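Nucleoside-diphosphate-sugar pyrophosphorylase (Vibrio cholerae, PDB 4EVW) probably transfers a nucleotidyl group to a sugar phosphate, forming a nucleoside-diphosphate sugar and releasing pyrophosphate. Local coordinates at residues Thr31-Tyr43 against Phe112-Pro124. The protein carries 1 engineered substitution. Residues are numbered along the deposited sequence; the frame is centred on the assembly and turned at random.
Sequences TLFEHSVNSFAAY and FNIDTFRPNFVFP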
loop_
_atom_site.group_PDB
_atom_site.type_symbol
_atom_site.label_atom_id
_atom_site.label_comp_id
_atom_site.label_asym_id
_atom_site.label_seq_id
_atom_site.Cartn_x
_atom_site.Cartn_y
_atom_site.Cartn_z
ATOM N N THR A 31 5.630 16.126 8.206
ATOM C CA THR A 31 4.320 15.497 8.103
ATOM C C THR A 31 4.397 13.982 8.029
ATOM O O THR A 31 5.413 13.419 7.621
ATOM C CB THR A 31 3.555 16.002 6.865
ATOM O OG1 THR A 31 4.290 15.671 5.678
ATOM C CG2 THR A 31 3.363 17.515 6.942
ATOM N N LEU A 32 3.321 13.316 8.428
ATOM C CA LEU A 32 3.304 11.866 8.375
ATOM C C LEU A 32 3.478 11.441 6.913
ATOM O O LEU A 32 4.066 10.396 6.633
ATOM C CB LEU A 32 2.000 11.326 8.981
ATOM C CG LEU A 32 1.826 11.677 10.470
ATOM C CD1 LEU A 32 0.618 10.944 11.043
ATOM C CD2 LEU A 32 3.079 11.286 11.240
ATOM N N PHE A 33 2.997 12.269 5.984
ATOM C CA PHE A 33 3.148 11.975 4.558
ATOM C C PHE A 33 4.633 11.832 4.245
ATOM O O PHE A 33 5.056 10.880 3.590
ATOM C CB PHE A 33 2.571 13.108 3.705
ATOM C CG PHE A 33 2.876 12.978 2.234
ATOM C CD1 PHE A 33 2.136 12.124 1.423
ATOM C CD2 PHE A 33 3.907 13.717 1.661
ATOM C CE1 PHE A 33 2.419 12.012 0.062
ATOM C CE2 PHE A 33 4.196 13.608 0.302
ATOM C CZ PHE A 33 3.449 12.755 -0.499
ATOM N N GLU A 34 5.423 12.788 4.725
ATOM C CA GLU A 34 6.864 12.778 4.494
ATOM C C GLU A 34 7.557 11.603 5.177
ATOM O O GLU A 34 8.452 10.982 4.600
ATOM C CB GLU A 34 7.475 14.098 4.966
ATOM C CG GLU A 34 7.077 15.295 4.111
ATOM C CD GLU A 34 7.335 16.614 4.816
ATOM O OE1 GLU A 34 6.473 17.047 5.610
ATOM O OE2 GLU A 34 8.410 17.208 4.586
ATOM N N HIS A 35 7.157 11.306 6.411
ATOM C CA HIS A 35 7.739 10.180 7.136
ATOM C C HIS A 35 7.532 8.892 6.345
ATOM O O HIS A 35 8.427 8.053 6.254
ATOM C CB HIS A 35 7.076 10.005 8.501
ATOM C CG HIS A 35 7.572 10.954 9.546
ATOM N ND1 HIS A 35 8.865 10.931 10.017
ATOM C CD2 HIS A 35 6.936 11.928 10.237
ATOM C CE1 HIS A 35 9.007 11.850 10.956
ATOM N NE2 HIS A 35 7.849 12.468 11.108
ATOM N N SER A 36 6.342 8.735 5.781
ATOM C CA SER A 36 6.041 7.530 5.020
ATOM C C SER A 36 6.741 7.471 3.668
ATOM O O SER A 36 7.365 6.462 3.337
ATOM C CB SER A 36 4.530 7.384 4.820
ATOM O OG SER A 36 4.248 6.277 3.977
ATOM N N VAL A 37 6.652 8.542 2.887
ATOM C CA VAL A 37 7.277 8.548 1.571
ATOM C C VAL A 37 8.798 8.498 1.658
ATOM O O VAL A 37 9.451 7.943 0.775
ATOM C CB VAL A 37 6.827 9.779 0.747
ATOM C CG1 VAL A 37 7.502 9.781 -0.619
ATOM C CG2 VAL A 37 5.316 9.741 0.574
ATOM N N ASN A 38 9.366 9.058 2.723
ATOM C CA ASN A 38 10.817 9.029 2.879
ATOM C C ASN A 38 11.355 7.612 3.015
ATOM O O ASN A 38 12.562 7.385 2.897
ATOM C CB ASN A 38 11.263 9.880 4.067
ATOM C CG ASN A 38 11.631 11.282 3.646
ATOM O OD1 ASN A 38 12.092 11.492 2.526
ATOM N ND2 ASN A 38 11.443 12.249 4.539
ATOM N N SER A 39 10.457 6.663 3.267
ATOM C CA SER A 39 10.842 5.258 3.360
ATOM C C SER A 39 11.582 4.912 2.078
ATOM O O SER A 39 12.542 4.144 2.083
ATOM C CB SER A 39 9.604 4.355 3.434
ATOM O OG SER A 39 8.842 4.580 4.608
ATOM N N PHE A 40 11.119 5.496 0.976
ATOM C CA PHE A 40 11.672 5.236 -0.351
ATOM C C PHE A 40 12.690 6.242 -0.875
ATOM O O PHE A 40 12.875 6.364 -2.090
ATOM C CB PHE A 40 10.525 5.139 -1.351
ATOM C CG PHE A 40 9.476 4.145 -0.962
ATOM C CD1 PHE A 40 8.338 4.542 -0.266
ATOM C CD2 PHE A 40 9.641 2.801 -1.271
ATOM C CE1 PHE A 40 7.378 3.603 0.118
ATOM C CE2 PHE A 40 8.693 1.860 -0.894
ATOM C CZ PHE A 40 7.561 2.257 -0.200
ATOM N N ALA A 41 13.351 6.956 0.026
ATOM C CA ALA A 41 14.322 7.968 -0.375
ATOM C C ALA A 41 15.379 7.474 -1.364
ATOM O O ALA A 41 15.846 8.237 -2.200
ATOM C CB ALA A 41 15.001 8.552 0.866
ATOM N N ALA A 42 15.759 6.206 -1.274
ATOM C CA ALA A 42 16.769 5.666 -2.178
ATOM C C ALA A 42 16.283 5.621 -3.621
ATOM O O ALA A 42 17.080 5.483 -4.547
ATOM C CB ALA A 42 17.177 4.265 -1.727
ATOM N N TYR A 43 14.976 5.768 -3.812
ATOM C CA TYR A 43 14.387 5.697 -5.148
ATOM C C TYR A 43 13.834 7.005 -5.707
ATOM O O TYR A 43 13.252 7.026 -6.796
ATOM C CB TYR A 43 13.297 4.631 -5.126
ATOM C CG TYR A 43 13.865 3.281 -4.763
ATOM C CD1 TYR A 43 14.570 2.530 -5.705
ATOM C CD2 TYR A 43 13.768 2.786 -3.461
ATOM C CE1 TYR A 43 15.175 1.321 -5.360
ATOM C CE2 TYR A 43 14.372 1.577 -3.104
ATOM C CZ TYR A 43 15.070 0.851 -4.061
ATOM O OH TYR A 43 15.660 -0.343 -3.718
ATOM N N PHE A 112 1.915 0.878 -1.392
ATOM C CA PHE A 112 2.299 1.114 -0.012
ATOM C C PHE A 112 1.288 2.088 0.577
ATOM O O PHE A 112 0.586 2.770 -0.161
ATOM C CB PHE A 112 3.693 1.725 0.011
ATOM C CG PHE A 112 4.296 1.809 1.375
ATOM C CD1 PHE A 112 4.551 0.656 2.110
ATOM C CD2 PHE A 112 4.628 3.041 1.921
ATOM C CE1 PHE A 112 5.133 0.732 3.375
ATOM C CE2 PHE A 112 5.208 3.131 3.182
ATOM C CZ PHE A 112 5.463 1.976 3.910
ATOM N N ASN A 113 1.197 2.166 1.896
ATOM C CA ASN A 113 0.236 3.097 2.458
ATOM C C ASN A 113 0.906 4.162 3.303
ATOM O O ASN A 113 1.979 3.956 3.878
ATOM C CB ASN A 113 -0.840 2.349 3.242
ATOM C CG ASN A 113 -0.305 1.690 4.476
ATOM O OD1 ASN A 113 -0.219 2.311 5.533
ATOM N ND2 ASN A 113 0.072 0.424 4.353
ATOM N N ILE A 114 0.253 5.309 3.368
ATOM C CA ILE A 114 0.774 6.450 4.087
ATOM C C ILE A 114 0.750 6.298 5.618
ATOM O O ILE A 114 1.287 7.146 6.331
ATOM C CB ILE A 114 0.017 7.724 3.614
ATOM C CG1 ILE A 114 0.986 8.897 3.520
ATOM C CG2 ILE A 114 -1.164 8.016 4.518
ATOM C CD1 ILE A 114 2.102 8.680 2.509
ATOM N N ASP A 115 0.161 5.205 6.110
ATOM C CA ASP A 115 0.078 4.935 7.554
ATOM C C ASP A 115 1.283 4.149 8.058
ATOM O O ASP A 115 1.379 3.849 9.245
ATOM C CB ASP A 115 -1.148 4.081 7.901
ATOM C CG ASP A 115 -2.441 4.673 7.411
ATOM O OD1 ASP A 115 -2.641 5.893 7.578
ATOM O OD2 ASP A 115 -3.269 3.904 6.875
ATOM N N THR A 116 2.190 3.813 7.153
ATOM C CA THR A 116 3.333 2.994 7.514
ATOM C C THR A 116 4.671 3.621 7.163
ATOM O O THR A 116 4.791 4.293 6.139
ATOM C CB THR A 116 3.234 1.638 6.780
ATOM O OG1 THR A 116 1.920 1.098 6.962
ATOM C CG2 THR A 116 4.259 0.654 7.311
ATOM N N PHE A 117 5.669 3.417 8.023
ATOM C CA PHE A 117 7.012 3.913 7.738
ATOM C C PHE A 117 7.941 2.713 7.687
ATOM O O PHE A 117 7.930 1.849 8.574
ATOM C CB PHE A 117 7.552 4.869 8.806
ATOM C CG PHE A 117 6.567 5.891 9.264
ATOM C CD1 PHE A 117 5.598 6.393 8.398
ATOM C CD2 PHE A 117 6.601 6.346 10.574
ATOM C CE1 PHE A 117 4.672 7.332 8.837
ATOM C CE2 PHE A 117 5.685 7.286 11.027
ATOM C CZ PHE A 117 4.715 7.781 10.157
ATOM N N ARG A 118 8.748 2.673 6.636
ATOM C CA ARG A 118 9.710 1.594 6.429
ATOM C C ARG A 118 11.040 2.276 6.161
ATOM O O ARG A 118 11.466 2.396 5.009
ATOM C CB ARG A 118 9.284 0.755 5.226
ATOM C CG ARG A 118 8.153 -0.210 5.544
ATOM C CD ARG A 118 8.693 -1.465 6.226
ATOM N NE ARG A 118 9.486 -2.262 5.291
ATOM C CZ ARG A 118 10.816 -2.301 5.272
ATOM N NH1 ARG A 118 11.524 -1.593 6.150
ATOM N NH2 ARG A 118 11.443 -3.031 4.358
ATOM N N PRO A 119 11.720 2.728 7.223
ATOM C CA PRO A 119 13.004 3.409 7.030
ATOM C C PRO A 119 14.025 2.646 6.182
ATOM O O PRO A 119 14.188 1.433 6.324
ATOM C CB PRO A 119 13.521 3.605 8.455
ATOM C CG PRO A 119 12.305 3.522 9.314
ATOM C CD PRO A 119 11.466 2.467 8.652
ATOM N N ASN A 120 14.712 3.375 5.308
ATOM C CA ASN A 120 15.762 2.803 4.469
ATOM C C ASN A 120 15.322 1.606 3.632
ATOM O O ASN A 120 16.061 0.631 3.487
ATOM C CB ASN A 120 16.952 2.400 5.353
ATOM C CG ASN A 120 17.374 3.511 6.308
ATOM O OD1 ASN A 120 17.474 4.671 5.918
ATOM N ND2 ASN A 120 17.629 3.151 7.565
ATOM N N PHE A 121 14.119 1.671 3.077
ATOM C CA PHE A 121 13.632 0.571 2.261
ATOM C C PHE A 121 14.499 0.351 1.024
ATOM O O PHE A 121 14.922 1.303 0.376
ATOM C CB PHE A 121 12.186 0.836 1.809
ATOM C CG PHE A 121 11.645 -0.200 0.855
ATOM C CD1 PHE A 121 11.779 -0.045 -0.526
ATOM C CD2 PHE A 121 11.024 -1.345 1.341
ATOM C CE1 PHE A 121 11.299 -1.015 -1.406
ATOM C CE2 PHE A 121 10.543 -2.321 0.469
ATOM C CZ PHE A 121 10.680 -2.157 -0.906
ATOM N N VAL A 122 14.764 -0.916 0.719
ATOM C CA VAL A 122 15.503 -1.313 -0.478
ATOM C C VAL A 122 14.780 -2.573 -0.943
ATOM O O VAL A 122 14.478 -3.445 -0.129
ATOM C CB VAL A 122 16.987 -1.666 -0.193
ATOM C CG1 VAL A 122 17.638 -2.196 -1.470
ATOM C CG2 VAL A 122 17.744 -0.433 0.296
ATOM N N PHE A 123 14.474 -2.666 -2.236
ATOM C CA PHE A 123 13.771 -3.839 -2.747
ATOM C C PHE A 123 14.574 -5.099 -2.469
ATOM O O PHE A 123 15.797 -5.102 -2.603
ATOM C CB PHE A 123 13.529 -3.717 -4.256
ATOM C CG PHE A 123 12.425 -2.765 -4.619
ATOM C CD1 PHE A 123 11.090 -3.130 -4.460
ATOM C CD2 PHE A 123 12.720 -1.492 -5.095
ATOM C CE1 PHE A 123 10.065 -2.240 -4.768
ATOM C CE2 PHE A 123 11.701 -0.591 -5.407
ATOM C CZ PHE A 123 10.373 -0.966 -5.243
ATOM N N PRO A 124 13.896 -6.184 -2.060
ATOM C CA PRO A 124 14.595 -7.440 -1.774
ATOM C C PRO A 124 14.887 -8.198 -3.067
ATOM O O PRO A 124 14.262 -7.953 -4.097
ATOM C CB PRO A 124 13.617 -8.176 -0.864
ATOM C CG PRO A 124 12.290 -7.762 -1.414
ATOM C CD PRO A 124 12.467 -6.279 -1.711
HETATM O O HOH W 1 14.311 6.166 4.539
HETATM O O HOH W 2 14.755 4.128 0.680
#
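Phe112 turns one ring face to the edge of Phe40, a T-shaped pair with planes at 85° and Phe40 CE1 3.3 Å from Phe112 CD2; Ile2 and Ile4 of strand 2-5 pack against this pair. The chain then enters a type I turn, Asn113 to Thr116, from which Ile114 sends CD1 among Phe33, Ser36 and Val37. Where the turn closes, Ser36 OG, swung away from its own backbone N and toward the turn by a chi1 of 175°, donates to Thr116 O at 3.0 Å, almost straight in line with the carbonyl. Phe117 next lays its ring against the helix: His35 CB sits over one face, a CH-pi contact 3.7 Å from the centroid, while Leu32 CD2 reaches CZ and the ring of Phe241 packs against both His35 and Phe117. The Ser39 hydroxyl accepts from Arg118 N (2.8 Å, 170°) and donates to Ser36 O, bridging the loop to the helix backbone; the guanidinium of Arg118 turns instead to Glu135. A type II turn brings Phe121 N to Ser39 O at 3.1 Å, and a buried Phe121 ring offers a face to Phe40 CE2. One water ties Ser39 O, Ala42 N and Phe121 O together. Finally, Phe123 N donates to Tyr43 OH at 3.0 Å, and the Phe123 ring points its edge at the tyrosine face. The principle illustrated is a helix and its continuation joined to an irregular loop by serine and tyrosine hydroxyls, beside the aromatic cluster of Phe40, Phe112 and Phe121, in the Rossmann-like alpha/beta fold of nucleotidyltransferases.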